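Local coordinates for lambda phage protein with carbohydrate-binding module (Shewanella oneidensis, PDB 2A5Z) that is of unknown biochemical function but binds magnesium and has a jelly-roll fold with a carbohydrate-binding module, which suggests that it may recognise sugars, at residues 71-76 with 100-105; 92-97 with 240-245; 133-138 with 231-236; 141-146 with 225-230; 147-152 with 217-222. All coordinates share one frame; numbering follows the deposited sequence.

Interaction 1 (71-76 with 100-105); sequences LSTGNI and NASFLA
Leu-71 and Leu-104 exchange both backbone hydrogen bonds of an antiparallel hydrogen-bonded pair, with N of Leu-71 2.7 Å from O of Leu-104 and N of Leu-104 2.8 Å from O of Leu-71. This last oxygen has a second donor, a water 2.9 Å from O of Leu-71 that also donates to OG of Ser-102. The serine hydroxyl is further hydrogen-bonded to the carbonyl O of Gly-144. Thr-73 and Ser-102 make the next hydrogen-bonded pair. Here the return bond is the longer one, N of Ser-102 lying 3.3 Å from O of Thr-73 and 49° above the carbonyl plane. The same oxygen accepts N of Ile-76 from the opposite face of its plane, so it serves both the strand pair and the turn that follows. With chi1 at 53°, OG1 of Thr-73 sits between its own backbone N and carbonyl carbon, 2.8 Å from OG of Ser-102. On the other face of the sheet, OG of Ser-72 meets the Phe-103 ring at its edge and in its plane, 3.7 Å from CD1. Beyond the turn, CG2 of Ile-76 packs 3.4 Å from O of Ser-102. The strand axes run 167° apart, an antiparallel pairing of strands 68-73 and 102-107, as expected in the all-antiparallel sheets of a jelly roll.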
# COMPACT_ATOMS: atom_id res chain seq x y z
N LEU C 71 1.62 -3.93 13.43
CA LEU C 71 1.18 -5.17 14.05
C LEU C 71 0.56 -4.93 15.40
O LEU C 71 1.19 -4.39 16.30
CB LEU C 71 2.37 -6.13 14.16
CG LEU C 71 3.05 -6.48 12.83
CD1 LEU C 71 4.29 -7.35 13.03
CD2 LEU C 71 2.07 -7.17 11.92
N SER C 72 -0.71 -5.33 15.50
CA SER C 72 -1.45 -5.30 16.75
C SER C 72 -1.55 -6.71 17.33
O SER C 72 -1.81 -7.67 16.59
CB SER C 72 -2.85 -4.73 16.50
OG SER C 72 -2.78 -3.36 16.19
N THR C 73 -1.31 -6.83 18.63
CA THR C 73 -1.53 -8.08 19.36
C THR C 73 -2.28 -7.81 20.67
O THR C 73 -2.27 -6.69 21.19
CB THR C 73 -0.21 -8.86 19.65
OG1 THR C 73 0.74 -7.99 20.29
CG2 THR C 73 0.40 -9.39 18.37
N GLY C 74 -2.93 -8.85 21.20
CA GLY C 74 -3.58 -8.80 22.51
C GLY C 74 -4.75 -7.82 22.59
O GLY C 74 -5.05 -7.32 23.67
N ASN C 75 -5.41 -7.58 21.46
CA ASN C 75 -6.50 -6.61 21.37
C ASN C 75 -6.13 -5.22 21.87
O ASN C 75 -6.93 -4.55 22.52
CB ASN C 75 -7.76 -7.14 22.08
CG ASN C 75 -8.21 -8.48 21.55
OD1 ASN C 75 -8.84 -8.56 20.50
ND2 ASN C 75 -7.86 -9.54 22.26
N ILE C 76 -4.90 -4.79 21.56
CA ILE C 76 -4.42 -3.45 21.87
C ILE C 76 -5.41 -2.43 21.29
O ILE C 76 -5.96 -2.63 20.20
CB ILE C 76 -2.99 -3.21 21.30
CG1 ILE C 76 -2.37 -1.92 21.85
CG2 ILE C 76 -3.01 -3.19 19.77
CD1 ILE C 76 -1.88 -2.03 23.30
N ASN C 100 0.59 -7.98 28.01
CA ASN C 100 1.56 -7.98 26.90
C ASN C 100 1.01 -7.52 25.54
O ASN C 100 1.73 -7.58 24.53
CB ASN C 100 2.30 -9.32 26.78
CG ASN C 100 3.18 -9.61 27.99
OD1 ASN C 100 3.60 -8.70 28.70
ND2 ASN C 100 3.46 -10.89 28.21
N ALA C 101 -0.23 -7.03 25.52
CA ALA C 101 -0.79 -6.41 24.31
C ALA C 101 0.18 -5.33 23.83
O ALA C 101 0.76 -4.59 24.64
CB ALA C 101 -2.15 -5.81 24.60
N SER C 102 0.36 -5.24 22.51
CA SER C 102 1.35 -4.33 21.95
C SER C 102 0.98 -3.83 20.56
O SER C 102 0.17 -4.44 19.86
CB SER C 102 2.72 -5.00 21.90
OG SER C 102 2.73 -6.11 21.01
N PHE C 103 1.57 -2.70 20.19
CA PHE C 103 1.56 -2.27 18.80
C PHE C 103 2.99 -2.13 18.32
O PHE C 103 3.85 -1.58 19.01
CB PHE C 103 0.79 -0.96 18.61
CG PHE C 103 0.85 -0.44 17.19
CD1 PHE C 103 0.05 -0.99 16.20
CD2 PHE C 103 1.73 0.60 16.85
CE1 PHE C 103 0.12 -0.52 14.88
CE2 PHE C 103 1.80 1.08 15.54
CZ PHE C 103 1.00 0.53 14.56
N LEU C 104 3.25 -2.66 17.13
CA LEU C 104 4.59 -2.67 16.57
C LEU C 104 4.57 -2.10 15.16
O LEU C 104 3.84 -2.59 14.30
CB LEU C 104 5.15 -4.11 16.58
CG LEU C 104 6.65 -4.33 16.36
CD1 LEU C 104 7.12 -5.69 16.91
CD2 LEU C 104 7.00 -4.20 14.89
N ALA C 105 5.37 -1.06 14.93
CA ALA C 105 5.63 -0.57 13.58
C ALA C 105 7.07 -0.91 13.23
O ALA C 105 8.01 -0.32 13.77
CB ALA C 105 5.35 0.95 13.46
O HOH W 1 2.34 -6.16 18.22

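Interaction 2 (92-97 with 240-245); sequences PIVSST and GISLIS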
# COMPACT_ATOMS: atom_id res chain seq x y z
N PRO C 92 -2.45 7.28 18.70
CA PRO C 92 -2.40 7.04 20.14
C PRO C 92 -2.79 5.59 20.43
O PRO C 92 -3.59 5.00 19.69
CB PRO C 92 -3.46 8.00 20.71
CG PRO C 92 -3.91 8.84 19.55
CD PRO C 92 -3.68 8.00 18.34
N ILE C 93 -2.22 5.04 21.50
CA ILE C 93 -2.33 3.60 21.78
C ILE C 93 -2.67 3.39 23.26
O ILE C 93 -2.08 4.02 24.14
CB ILE C 93 -1.01 2.85 21.36
CG1 ILE C 93 -0.74 3.06 19.86
CG2 ILE C 93 -1.08 1.36 21.67
CD1 ILE C 93 0.73 2.94 19.45
N VAL C 94 -3.65 2.53 23.52
CA VAL C 94 -4.12 2.28 24.89
C VAL C 94 -4.17 0.77 25.18
O VAL C 94 -4.49 -0.04 24.31
CB VAL C 94 -5.49 3.00 25.15
CG1 VAL C 94 -6.12 2.57 26.47
CG2 VAL C 94 -5.31 4.50 25.15
N SER C 95 -3.80 0.41 26.41
CA SER C 95 -3.78 -0.98 26.85
C SER C 95 -5.17 -1.62 26.87
O SER C 95 -6.19 -0.93 26.87
CB SER C 95 -3.15 -1.08 28.24
OG SER C 95 -4.00 -0.52 29.23
N SER C 96 -5.19 -2.95 26.88
CA SER C 96 -6.42 -3.72 26.97
C SER C 96 -6.41 -4.58 28.23
O SER C 96 -5.56 -4.40 29.11
CB SER C 96 -6.56 -4.60 25.73
OG SER C 96 -5.51 -5.55 25.69
N THR C 97 -7.34 -5.52 28.30
CA THR C 97 -7.43 -6.44 29.42
C THR C 97 -6.58 -7.70 29.21
O THR C 97 -6.69 -8.66 29.96
CB THR C 97 -8.90 -6.85 29.70
OG1 THR C 97 -9.46 -7.42 28.52
CG2 THR C 97 -9.72 -5.62 30.10
N GLY C 240 -6.99 0.73 29.62
CA GLY C 240 -7.09 2.16 29.83
C GLY C 240 -5.78 2.87 30.12
O GLY C 240 -5.75 4.09 30.29
N ILE C 241 -4.69 2.11 30.19
CA ILE C 241 -3.36 2.69 30.37
C ILE C 241 -2.86 3.17 29.01
O ILE C 241 -2.77 2.37 28.07
CB ILE C 241 -2.35 1.67 30.95
CG1 ILE C 241 -2.82 1.14 32.30
CG2 ILE C 241 -0.95 2.32 31.06
CD1 ILE C 241 -1.94 0.03 32.87
N SER C 242 -2.55 4.46 28.92
CA SER C 242 -1.98 5.03 27.70
C SER C 242 -0.55 4.52 27.50
O SER C 242 0.23 4.42 28.46
CB SER C 242 -1.97 6.56 27.74
OG SER C 242 -3.28 7.09 27.65
N LEU C 243 -0.24 4.17 26.25
CA LEU C 243 1.12 3.81 25.86
C LEU C 243 1.70 4.96 25.04
O LEU C 243 1.12 6.05 25.02
CB LEU C 243 1.13 2.48 25.08
CG LEU C 243 0.48 1.28 25.80
CD1 LEU C 243 0.66 -0.01 25.02
CD2 LEU C 243 0.99 1.11 27.23
N ILE C 244 2.82 4.74 24.36
CA ILE C 244 3.44 5.83 23.62
C ILE C 244 2.77 6.02 22.24
O ILE C 244 2.54 5.05 21.52
CB ILE C 244 5.00 5.65 23.59
CG1 ILE C 244 5.56 6.00 24.99
CG2 ILE C 244 5.65 6.47 22.47
CD1 ILE C 244 7.08 5.85 25.16
N SER C 245 2.41 7.26 21.91
CA SER C 245 1.80 7.60 20.63
C SER C 245 2.85 7.72 19.54
O SER C 245 3.98 8.11 19.83
CB SER C 245 1.01 8.91 20.73
OG SER C 245 0.04 8.84 21.76
O HOH W 2 -0.77 6.95 23.21
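Pro-92 starts the contact by laying its CA 3.4 Å from OG of Ser-245, where strand 90-94 passes the start of strand 245-254; the rest of the contact is with the loop before it. The two backbones are joined by an isolated bridge, Val-94 with Ser-242, in the jelly-roll fold; their end-to-end directions differ by 143°. At Ile-93 the backbone N donates to a water, 2.9 Å from that N, which in turn donates to O of Leu-243 and lies close to OG of Ser-245. The carbonyl of the same residue is used directly, N of Leu-243 donating to O of Ile-93 at 2.8 Å. Its side chain has two branches at work: CG2 meets CD1 of Leu-243 at 4.0 Å, the two chains crossing at about a right angle, while CD1 reaches 3.5 Å from O of Ile-244. The CB of Val-94 is directed away from the loop, yet CG1, anti to the backbone N (chi1 170°), lies 3.5 Å from CA of Gly-240. Ser-95 turns back toward the loop and is gripped through both backbone and side chain. Its N donates to O of Ile-241 at 2.8 Å, and its O takes a weak bond from N of Gly-240. The hydroxyl bonds to the carbonyl O of Thr-238 and also accepts the backbone N-H of Ile-241, with OG of Ser-95 2.9 Å from N of Ile-241.

Interaction 3 (133-138 with 231-236); sequences AQLTVI and KTQCKT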
# COMPACT_ATOMS: atom_id res chain seq x y z
N ALA C 133 3.68 -0.23 34.04
CA ALA C 133 3.30 -1.25 33.07
C ALA C 133 3.72 -0.92 31.63
O ALA C 133 3.67 -1.79 30.74
CB ALA C 133 1.80 -1.50 33.13
N GLN C 134 4.14 0.33 31.40
CA GLN C 134 4.55 0.78 30.07
C GLN C 134 5.96 0.32 29.70
O GLN C 134 6.93 0.57 30.43
CB GLN C 134 4.44 2.30 29.94
CG GLN C 134 3.05 2.88 30.18
CD GLN C 134 3.07 4.35 30.59
OE1 GLN C 134 4.13 4.92 30.87
NE2 GLN C 134 1.89 4.96 30.63
N LEU C 135 6.06 -0.35 28.55
CA LEU C 135 7.34 -0.76 27.96
C LEU C 135 7.34 -0.45 26.47
O LEU C 135 6.51 -0.97 25.72
CB LEU C 135 7.62 -2.26 28.20
CG LEU C 135 8.84 -2.93 27.52
CD1 LEU C 135 10.18 -2.39 28.01
CD2 LEU C 135 8.80 -4.43 27.71
N THR C 136 8.26 0.41 26.06
CA THR C 136 8.43 0.79 24.67
C THR C 136 9.89 0.59 24.26
O THR C 136 10.80 0.80 25.06
CB THR C 136 8.00 2.27 24.45
OG1 THR C 136 6.67 2.44 24.93
CG2 THR C 136 8.04 2.65 22.98
N VAL C 137 10.10 0.17 23.01
CA VAL C 137 11.44 -0.01 22.45
C VAL C 137 11.53 0.63 21.06
O VAL C 137 10.65 0.45 20.23
CB VAL C 137 11.86 -1.51 22.33
CG1 VAL C 137 13.32 -1.62 21.89
CG2 VAL C 137 11.67 -2.23 23.66
N ILE C 138 12.60 1.38 20.83
CA ILE C 138 13.00 1.77 19.49
C ILE C 138 14.29 0.99 19.19
O ILE C 138 15.35 1.27 19.75
CB ILE C 138 13.14 3.32 19.33
CG1 ILE C 138 11.77 3.99 19.48
CG2 ILE C 138 13.68 3.67 17.96
CD1 ILE C 138 11.74 5.11 20.51
N LYS C 231 8.02 -0.41 19.07
CA LYS C 231 7.05 -1.27 19.73
C LYS C 231 6.68 -0.68 21.08
O LYS C 231 7.56 -0.37 21.88
CB LYS C 231 7.59 -2.69 19.90
CG LYS C 231 6.56 -3.70 20.41
CD LYS C 231 7.17 -5.06 20.64
CE LYS C 231 6.14 -6.03 21.17
NZ LYS C 231 6.73 -7.26 21.75
N THR C 232 5.39 -0.54 21.34
CA THR C 232 4.93 -0.10 22.66
C THR C 232 3.96 -1.15 23.20
O THR C 232 3.19 -1.74 22.44
CB THR C 232 4.33 1.33 22.62
OG1 THR C 232 4.29 1.87 23.95
CG2 THR C 232 2.92 1.35 22.00
N GLN C 233 4.03 -1.38 24.50
CA GLN C 233 3.45 -2.57 25.12
C GLN C 233 3.00 -2.31 26.55
O GLN C 233 3.60 -1.50 27.27
CB GLN C 233 4.50 -3.68 25.15
CG GLN C 233 3.97 -5.07 25.50
CD GLN C 233 4.99 -6.15 25.21
OE1 GLN C 233 6.18 -5.95 25.44
NE2 GLN C 233 4.53 -7.28 24.69
N CYS C 234 1.94 -3.01 26.95
CA CYS C 234 1.50 -3.00 28.34
C CYS C 234 1.79 -4.35 28.98
O CYS C 234 1.36 -5.38 28.46
CB CYS C 234 0.02 -2.66 28.45
SG CYS C 234 -0.54 -2.47 30.16
N LYS C 235 2.52 -4.35 30.09
CA LYS C 235 2.95 -5.58 30.75
C LYS C 235 1.87 -6.20 31.63
O LYS C 235 2.01 -7.35 32.05
CB LYS C 235 4.19 -5.32 31.60
CG LYS C 235 5.47 -5.11 30.79
CD LYS C 235 6.69 -5.07 31.70
CE LYS C 235 6.78 -3.73 32.43
NZ LYS C 235 7.91 -3.73 33.40
N THR C 236 0.81 -5.45 31.91
CA THR C 236 -0.27 -5.93 32.78
C THR C 236 -1.58 -6.10 32.02
O THR C 236 -1.73 -5.65 30.87
CB THR C 236 -0.50 -5.01 34.00
OG1 THR C 236 -1.08 -3.77 33.56
CG2 THR C 236 0.80 -4.75 34.76
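Two adjacent strands of the curled antiparallel sheet of the jelly roll, 134-137 and 230-234, meet here with axes 165° apart. Val-137 and Lys-231 exchange both backbone bonds, N of Val-137 lying 2.8 Å from O of Lys-231. Farther along, N of Leu-135 bonds to O of Gln-233 at 3.0 Å, while the return bond is weak. Just past the strand end, N of Lys-235 comes in the carbonyl plane onto a lone pair of O of Ala-133, 2.9 Å away. On one face Thr-136 and Thr-232 lie side by side, their OG1 atoms hydrogen-bonded at 2.6 Å. The two hydroxyls converge from different torsions: OG1 of Thr-232 is anti to its backbone N (chi1 -161°), whereas OG1 of Thr-136 is anti to its carbonyl carbon. The hydroxyl of Thr-232 also accepts N of Ile-244. On the other face CD2 of Leu-135 lies 3.8 Å from OE1 of Gln-233, whose NE2 bonds to O of Asn-100. Strand 230-234 is flanked by 102-107 on its far side, strand 134-137 pairs with 153-156, and at Ile-138 the chain turns a corner where that side chain packs on strand 119-125 of the six-stranded sheet.

Interaction 4 (141-146 with 225-230); sequences TSIGLG and TAHIGF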
# COMPACT_ATOMS: atom_id res chain seq x y z
N THR C 141 13.35 -6.23 18.59
CA THR C 141 12.43 -6.75 19.60
C THR C 141 11.78 -8.06 19.18
O THR C 141 11.60 -8.32 17.98
CB THR C 141 11.34 -5.69 19.99
OG1 THR C 141 10.50 -6.22 21.03
CG2 THR C 141 10.49 -5.28 18.79
N SER C 142 11.46 -8.89 20.17
CA SER C 142 10.56 -10.01 19.95
C SER C 142 9.26 -9.42 19.41
O SER C 142 8.83 -8.34 19.84
CB SER C 142 10.24 -10.74 21.26
OG SER C 142 11.39 -10.90 22.07
N ILE C 143 8.65 -10.13 18.47
CA ILE C 143 7.37 -9.75 17.90
C ILE C 143 6.20 -10.01 18.88
O ILE C 143 6.33 -10.80 19.83
CB ILE C 143 7.16 -10.50 16.55
CG1 ILE C 143 6.49 -9.60 15.51
CG2 ILE C 143 6.47 -11.87 16.73
CD1 ILE C 143 6.71 -10.05 14.07
N GLY C 144 5.08 -9.33 18.65
CA GLY C 144 3.81 -9.65 19.30
C GLY C 144 3.76 -9.58 20.81
O GLY C 144 4.15 -8.57 21.40
N LEU C 145 3.26 -10.64 21.43
CA LEU C 145 3.08 -10.68 22.88
C LEU C 145 4.38 -10.99 23.61
O LEU C 145 4.43 -10.93 24.84
CB LEU C 145 1.99 -11.70 23.29
CG LEU C 145 0.55 -11.48 22.80
CD1 LEU C 145 -0.32 -12.68 23.13
CD2 LEU C 145 -0.07 -10.20 23.37
N GLY C 146 5.43 -11.29 22.85
CA GLY C 146 6.76 -11.59 23.39
C GLY C 146 7.39 -10.40 24.08
O GLY C 146 7.13 -9.24 23.71
N THR C 225 10.09 -14.10 14.07
CA THR C 225 9.94 -14.01 15.54
C THR C 225 10.36 -12.64 16.06
O THR C 225 10.06 -12.27 17.20
CB THR C 225 10.75 -15.10 16.31
OG1 THR C 225 12.15 -14.81 16.21
CG2 THR C 225 10.47 -16.49 15.77
N ALA C 226 11.06 -11.88 15.22
CA ALA C 226 11.52 -10.55 15.60
C ALA C 226 11.17 -9.50 14.54
O ALA C 226 10.82 -9.85 13.41
CB ALA C 226 13.01 -10.56 15.88
N HIS C 227 11.24 -8.23 14.92
CA HIS C 227 11.13 -7.10 14.00
C HIS C 227 12.04 -6.00 14.52
O HIS C 227 12.46 -6.03 15.68
CB HIS C 227 9.69 -6.59 13.93
CG HIS C 227 8.95 -6.99 12.70
ND1 HIS C 227 8.93 -8.29 12.23
CD2 HIS C 227 8.16 -6.28 11.86
CE1 HIS C 227 8.17 -8.35 11.15
NE2 HIS C 227 7.69 -7.14 10.90
N ILE C 228 12.35 -5.03 13.67
CA ILE C 228 13.10 -3.83 14.07
C ILE C 228 12.29 -2.56 13.78
O ILE C 228 11.74 -2.41 12.69
CB ILE C 228 14.57 -3.81 13.47
CG1 ILE C 228 15.38 -2.62 14.01
CG2 ILE C 228 14.57 -3.91 11.92
CD1 ILE C 228 16.90 -2.80 13.91
N GLY C 229 12.18 -1.67 14.77
CA GLY C 229 11.40 -0.46 14.61
C GLY C 229 10.90 0.11 15.93
O GLY C 229 11.69 0.37 16.84
N PHE C 230 9.59 0.30 16.03
CA PHE C 230 8.94 0.85 17.22
C PHE C 230 7.95 -0.16 17.77
O PHE C 230 7.13 -0.70 17.02
CB PHE C 230 8.22 2.16 16.86
CG PHE C 230 7.23 2.65 17.90
CD1 PHE C 230 7.65 3.44 18.97
CD2 PHE C 230 5.87 2.32 17.80
CE1 PHE C 230 6.73 3.90 19.93
CE2 PHE C 230 4.94 2.79 18.76
CZ PHE C 230 5.38 3.57 19.82
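Ile-143, just beyond the strand end, leans on His-227, its CD1 lying 3.4 Å from ND1 in an oblique approach to the ring. At the base of the same side chain, CB of Ile-143 rests 3.5 Å from O of Thr-225, and that oxygen accepts N of Ile-143 at 2.9 Å. Beside this, Thr-141 and His-227 form an antiparallel hydrogen-bonded pair: N of His-227 donates to O of Thr-141 at 3.1 Å, and N of Thr-141 returns the bond to O of His-227 at 3.0 Å. In the next shell the imidazole is held from both ends. ND1 of His-227 donates to O of Ala-226 at 2.7 Å, with the acceptor close to the ring plane, and NE2 bonds to OG of Ser-69. His-58 of the second subunit packs edge-to-face with the ring and also touches Ile-143. After the strand, a type II' turn from Ile-143 to Gly-146 reverses the chain, and Lys-231 binds the carbonyls of Ser-142 and Gly-144. Two polar contacts and an aromatic neighbour thus fix the ring's rotation. A hydrogen on ND1 also implies that, if the imidazole is neutral, NE2 would act as the acceptor toward Ser-69.

Interaction 5 (147-152 with 217-222); sequences ISDRSG and AMFRAD
Asp-149 drops its CB over the centre of the Phe-219 ring, and this CH-pi contact is the tight part of the meeting. CB of Asp-149 stands 3.4 Å from the ring centroid and only 6° off the ring normal, with all six ring carbons close to it. The carboxylate runs out past the CD1-CE1 side of the ring, its plane turned 17° from the ring plane, OD1 of Asp-149 lying 3.9 Å from CD1 of Phe-219. Phe-219 reaches this place because CG is anti to its backbone N (chi1 164°). Second-shell bonds steady the aspartate: OD1 accepts N of Ala-167, and OG of Ser-148 donates to OD2 of Asp-149 at 2.8 Å. Ser-151 packs against the backbone at the base of Phe-219, its CB 3.4 Å from N of Phe-219 and its OG 3.2 Å from CB of Met-218, a selenomethionine whose far end turns away to Phe-189, Met-191 and Phe-197. In the jelly roll this joins the short strand 150-151, close to the corner the chain turns at Gly-152, to the loop that follows strand 208-213, an outermost strand of the six-stranded sheet. Packing alone makes the join, for the two segments share no direct hydrogen bond. Farther from the ring the contact slackens. Arg-150 points away, and its NH2 bonds to O of Ile-147 in its own segment at 2.6 Å. Arg-220 likewise turns from the contact, its NE salt-bridged to Asp-195 and its NH1 meeting OD1 of the solvent-exposed Asp-222 at 2.9 Å.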
# COMPACT_ATOMS: atom_id res chain seq x y z
N ILE C 147 8.21 -10.68 25.08
CA ILE C 147 8.77 -9.63 25.94
C ILE C 147 10.21 -9.97 26.42
O ILE C 147 10.79 -9.27 27.27
CB ILE C 147 7.81 -9.37 27.13
CG1 ILE C 147 8.17 -8.08 27.87
CG2 ILE C 147 7.72 -10.59 28.05
CD1 ILE C 147 6.98 -7.46 28.61
N SER C 148 10.78 -11.02 25.84
CA SER C 148 12.03 -11.61 26.31
C SER C 148 13.29 -11.02 25.69
O SER C 148 14.38 -11.15 26.26
CB SER C 148 12.01 -13.11 26.04
OG SER C 148 11.87 -13.32 24.65
N ASP C 149 13.16 -10.38 24.53
CA ASP C 149 14.32 -9.86 23.80
C ASP C 149 14.09 -8.48 23.21
O ASP C 149 13.05 -8.21 22.61
CB ASP C 149 14.71 -10.83 22.67
CG ASP C 149 15.12 -12.19 23.18
OD1 ASP C 149 16.28 -12.35 23.59
OD2 ASP C 149 14.27 -13.12 23.15
N ARG C 150 15.07 -7.60 23.38
CA ARG C 150 15.04 -6.26 22.81
C ARG C 150 16.41 -5.59 22.89
O ARG C 150 17.25 -5.96 23.72
CB ARG C 150 13.97 -5.38 23.49
CG ARG C 150 14.13 -5.28 24.99
CD ARG C 150 12.91 -4.69 25.66
NE ARG C 150 12.94 -4.90 27.10
CZ ARG C 150 12.50 -6.00 27.70
NH1 ARG C 150 12.57 -6.11 29.02
NH2 ARG C 150 11.98 -6.98 26.99
N SER C 151 16.61 -4.60 22.03
CA SER C 151 17.87 -3.88 21.97
C SER C 151 17.65 -2.52 21.29
O SER C 151 17.11 -2.45 20.18
CB SER C 151 18.90 -4.75 21.24
OG SER C 151 19.81 -3.96 20.52
N GLY C 152 18.04 -1.44 21.96
CA GLY C 152 17.87 -0.10 21.42
C GLY C 152 17.59 0.90 22.52
O GLY C 152 18.12 0.76 23.62
N ALA C 217 26.84 -6.71 20.58
CA ALA C 217 25.97 -6.67 19.41
C ALA C 217 24.50 -6.67 19.81
O ALA C 217 24.12 -7.26 20.83
CB ALA C 217 26.27 -7.84 18.50
N MSE C 218 23.67 -6.00 19.01
CA MSE C 218 22.23 -5.94 19.22
C MSE C 218 21.58 -7.34 19.25
O MSE C 218 22.16 -8.31 18.71
CB MSE C 218 21.57 -5.07 18.13
CG MSE C 218 21.41 -5.73 16.74
SE MSE C 218 20.56 -4.70 15.51
CE MSE C 218 21.85 -3.51 15.17
N PHE C 219 20.41 -7.44 19.87
CA PHE C 219 19.56 -8.61 19.67
C PHE C 219 19.15 -8.70 18.20
O PHE C 219 18.68 -7.73 17.61
CB PHE C 219 18.29 -8.58 20.55
CG PHE C 219 17.23 -9.57 20.09
CD1 PHE C 219 17.47 -10.94 20.15
CD2 PHE C 219 16.01 -9.12 19.58
CE1 PHE C 219 16.51 -11.86 19.70
CE2 PHE C 219 15.04 -10.02 19.14
CZ PHE C 219 15.29 -11.40 19.20
N ARG C 220 19.31 -9.89 17.62
CA ARG C 220 18.97 -10.12 16.23
C ARG C 220 18.37 -11.51 16.06
O ARG C 220 18.90 -12.48 16.59
CB ARG C 220 20.20 -9.96 15.33
CG ARG C 220 19.92 -10.25 13.85
CD ARG C 220 21.16 -10.10 12.97
NE ARG C 220 21.48 -8.70 12.68
CZ ARG C 220 20.94 -7.99 11.69
NH1 ARG C 220 20.02 -8.51 10.89
NH2 ARG C 220 21.31 -6.73 11.51
N ALA C 221 17.26 -11.58 15.33
CA ALA C 221 16.73 -12.83 14.80
C ALA C 221 16.30 -12.55 13.38
O ALA C 221 15.43 -11.69 13.14
CB ALA C 221 15.58 -13.35 15.64
N ASP C 222 16.93 -13.23 12.42
CA ASP C 222 16.64 -13.03 11.00
C ASP C 222 15.48 -13.91 10.52
O ASP C 222 15.58 -14.65 9.54
CB ASP C 222 17.90 -13.25 10.16
CG ASP C 222 18.91 -12.10 10.28
OD1 ASP C 222 18.57 -11.02 10.82
OD2 ASP C 222 20.06 -12.27 9.82

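How the interactions relate
Interactions 1, 3 and 4 belong to one curled sheet and are stitched directly: N of Phe-103 lies 2.9 Å from O of Thr-232, and N of Ala-105 2.8 Å from O of Phe-230. Interaction 2 packs against the sheet face that carries Thr-232, and OG of Ser-96 is 2.7 Å from O of Gly-74. Interaction 5 continues from interaction 4, centres 8 Å apart, through N of Ser-142 and O of Asp-149 at 3.0 Å. It stays clear of interaction 2, nearest atoms about 10 Å apart. Interactions 1 and 2 come closest to magnesium: the side chains of Phe-103 and Ser-245 are about 11 and 10 Å from a bound ion, so neither coordinates it.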